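Local coordinates for putative lipoprotein (Clostridium perfringens ATCC 13124, PDB 4R7R) that is of unknown function but, as a putative lipoprotein of the DUF4883 family with an alpha-beta fold, is probably anchored to the cell membrane, at residues D42-I45 / I46-L50. Numbering follows the deposited sequence.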
loop_
_atom_site.group_PDB
_atom_site.type_symbol
_atom_site.label_atom_id
_atom_site.label_comp_id
_atom_site.label_asym_id
_atom_site.label_seq_id
_atom_site.Cartn_x
_atom_site.Cartn_y
_atom_site.Cartn_z
ATOM N N ASP A 42 -11.189 2.098 -10.387
ATOM C CA ASP A 42 -10.832 1.560 -9.079
ATOM C C ASP A 42 -9.613 2.236 -8.477
ATOM O O ASP A 42 -9.362 2.117 -7.283
ATOM C CB ASP A 42 -10.570 0.059 -9.177
ATOM C CG ASP A 42 -11.818 -0.732 -9.509
ATOM O OD1 ASP A 42 -12.906 -0.386 -8.993
ATOM O OD2 ASP A 42 -11.705 -1.702 -10.287
ATOM N N VAL A 43 -8.868 2.960 -9.303
ATOM C CA VAL A 43 -7.577 3.501 -8.912
ATOM C C VAL A 43 -7.685 4.481 -7.729
ATOM O O VAL A 43 -6.706 4.715 -7.023
ATOM C CB VAL A 43 -6.895 4.175 -10.141
ATOM C CG1 VAL A 43 -6.743 5.692 -9.968
ATOM C CG2 VAL A 43 -5.567 3.509 -10.427
ATOM N N ARG A 44 -8.882 5.011 -7.483
ATOM C CA ARG A 44 -9.086 5.999 -6.424
ATOM C C ARG A 44 -8.868 5.418 -5.031
ATOM O O ARG A 44 -8.894 6.160 -4.038
ATOM C CB ARG A 44 -10.488 6.614 -6.503
ATOM C CG ARG A 44 -11.646 5.622 -6.411
ATOM C CD ARG A 44 -12.976 6.359 -6.237
ATOM N NE ARG A 44 -13.061 6.997 -4.923
ATOM C CZ ARG A 44 -13.867 8.014 -4.620
ATOM N NH1 ARG A 44 -14.668 8.536 -5.539
ATOM N NH2 ARG A 44 -13.859 8.514 -3.388
ATOM N N ILE A 45 -8.648 4.101 -4.978
ATOM C CA ILE A 45 -8.416 3.368 -3.735
ATOM C C ILE A 45 -7.280 3.974 -2.928
ATOM O O ILE A 45 -7.362 4.031 -1.709
ATOM C CB ILE A 45 -8.107 1.843 -3.999
ATOM C CG1 ILE A 45 -7.933 1.086 -2.679
ATOM C CG2 ILE A 45 -6.877 1.662 -4.909
ATOM C CD1 ILE A 45 -9.214 0.958 -1.866
ATOM N N ILE A 46 -6.232 4.442 -3.596
ATOM C CA ILE A 46 -5.055 4.925 -2.873
ATOM C C ILE A 46 -5.355 6.244 -2.201
ATOM O O ILE A 46 -5.093 6.424 -1.011
ATOM C CB ILE A 46 -3.828 5.088 -3.792
ATOM C CG1 ILE A 46 -3.481 3.748 -4.447
ATOM C CG2 ILE A 46 -2.625 5.615 -3.000
ATOM C CD1 ILE A 46 -3.590 2.543 -3.504
ATOM N N ASP A 47 -5.911 7.170 -2.959
ATOM C CA ASP A 47 -6.316 8.437 -2.393
ATOM C C ASP A 47 -7.288 8.300 -1.198
ATOM O O ASP A 47 -7.158 9.001 -0.182
ATOM C CB ASP A 47 -6.953 9.282 -3.468
ATOM C CG ASP A 47 -7.021 10.716 -3.080
ATOM O OD1 ASP A 47 -5.978 11.238 -2.612
ATOM O OD2 ASP A 47 -8.117 11.307 -3.218
ATOM N N ASP A 48 -8.262 7.400 -1.340
ATOM C CA ASP A 48 -9.294 7.198 -0.337
ATOM C C ASP A 48 -8.661 6.590 0.909
ATOM O O ASP A 48 -9.012 6.941 2.044
ATOM C CB ASP A 48 -10.414 6.297 -0.876
ATOM C CG ASP A 48 -11.270 6.982 -1.953
ATOM O OD1 ASP A 48 -11.222 8.232 -2.073
ATOM O OD2 ASP A 48 -12.016 6.265 -2.672
ATOM N N LEU A 49 -7.708 5.690 0.680
ATOM C CA LEU A 49 -7.001 5.031 1.764
ATOM C C LEU A 49 -6.167 6.043 2.547
ATOM O O LEU A 49 -6.266 6.113 3.768
ATOM C CB LEU A 49 -6.111 3.918 1.221
ATOM C CG LEU A 49 -5.205 3.222 2.249
ATOM C CD1 LEU A 49 -6.026 2.621 3.371
ATOM C CD2 LEU A 49 -4.360 2.152 1.587
ATOM N N LEU A 50 -5.363 6.829 1.832
ATOM C CA LEU A 50 -4.436 7.766 2.456
ATOM C C LEU A 50 -5.191 8.837 3.242
ATOM O O LEU A 50 -4.754 9.258 4.317
ATOM C CB LEU A 50 -3.525 8.425 1.404
ATOM C CG LEU A 50 -2.562 7.525 0.608
ATOM C CD1 LEU A 50 -1.608 8.358 -0.238
ATOM C CD2 LEU A 50 -1.776 6.558 1.501
HETATM O O HOH W 1 -5.562 7.173 -5.706
#
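Arg44 clasps the carboxylate of Asp48, four residues further on, through NE and NH2, each bonded to a different oxygen. Arg44 NE donates to Asp48 OD2 at 2.6 Å, the oxygen lying near the plane of the guanidinium, while NH2 of Arg44 reaches OD1 of Asp48 at 3.0 Å by a more bent bond. Both oxygens are met on their syn sides, but the two flat groups are not coplanar: their planes stand 50° apart, and a further NH2 bond to OD2 is weak. The arginine chain gets there by setting CG between its backbone N and carbonyl carbon (chi1 58°) and bending at chi3 (-69°), which brings the guanidinium edge to the Asp48 carboxylate. The carboxylate is thus held at both oxygens, limiting its rotation about chi2.

Backbone bonds of the same i to i+4 spacing underlie the pair. Asp48 N donates to Arg44 O at 3.0 Å, and Leu49 N to Ile45 O at 2.9 Å. One residue earlier the pattern is looser: a water bridges the gap, donating to Val43 O and accepting from Asp47 N at 2.8 Å, while the direct bond from Ile46 N to Val43 O is weak. Asp47 itself turns to Lys51, with which it forms a salt bridge.

Ile45 and Ile46 touch through CG2 of Ile45 and CD1 of Ile46, 3.7 Å apart. Both are buried and pack on Ile25 of strand 24-29; Ile45 also meets Leu116 and Phe119 of helix 116-125. A type I turn from Asp42 to Ile45 thus leads into helix 45-52, where an i to i+4 Arg-Asp salt bridge spans the first turn on its outer side. Buried Ile45, Ile46 and Leu49 make the helix amphipathic, its apolar side laid against strand 24-29 of the antiparallel sheet and helix 116-125.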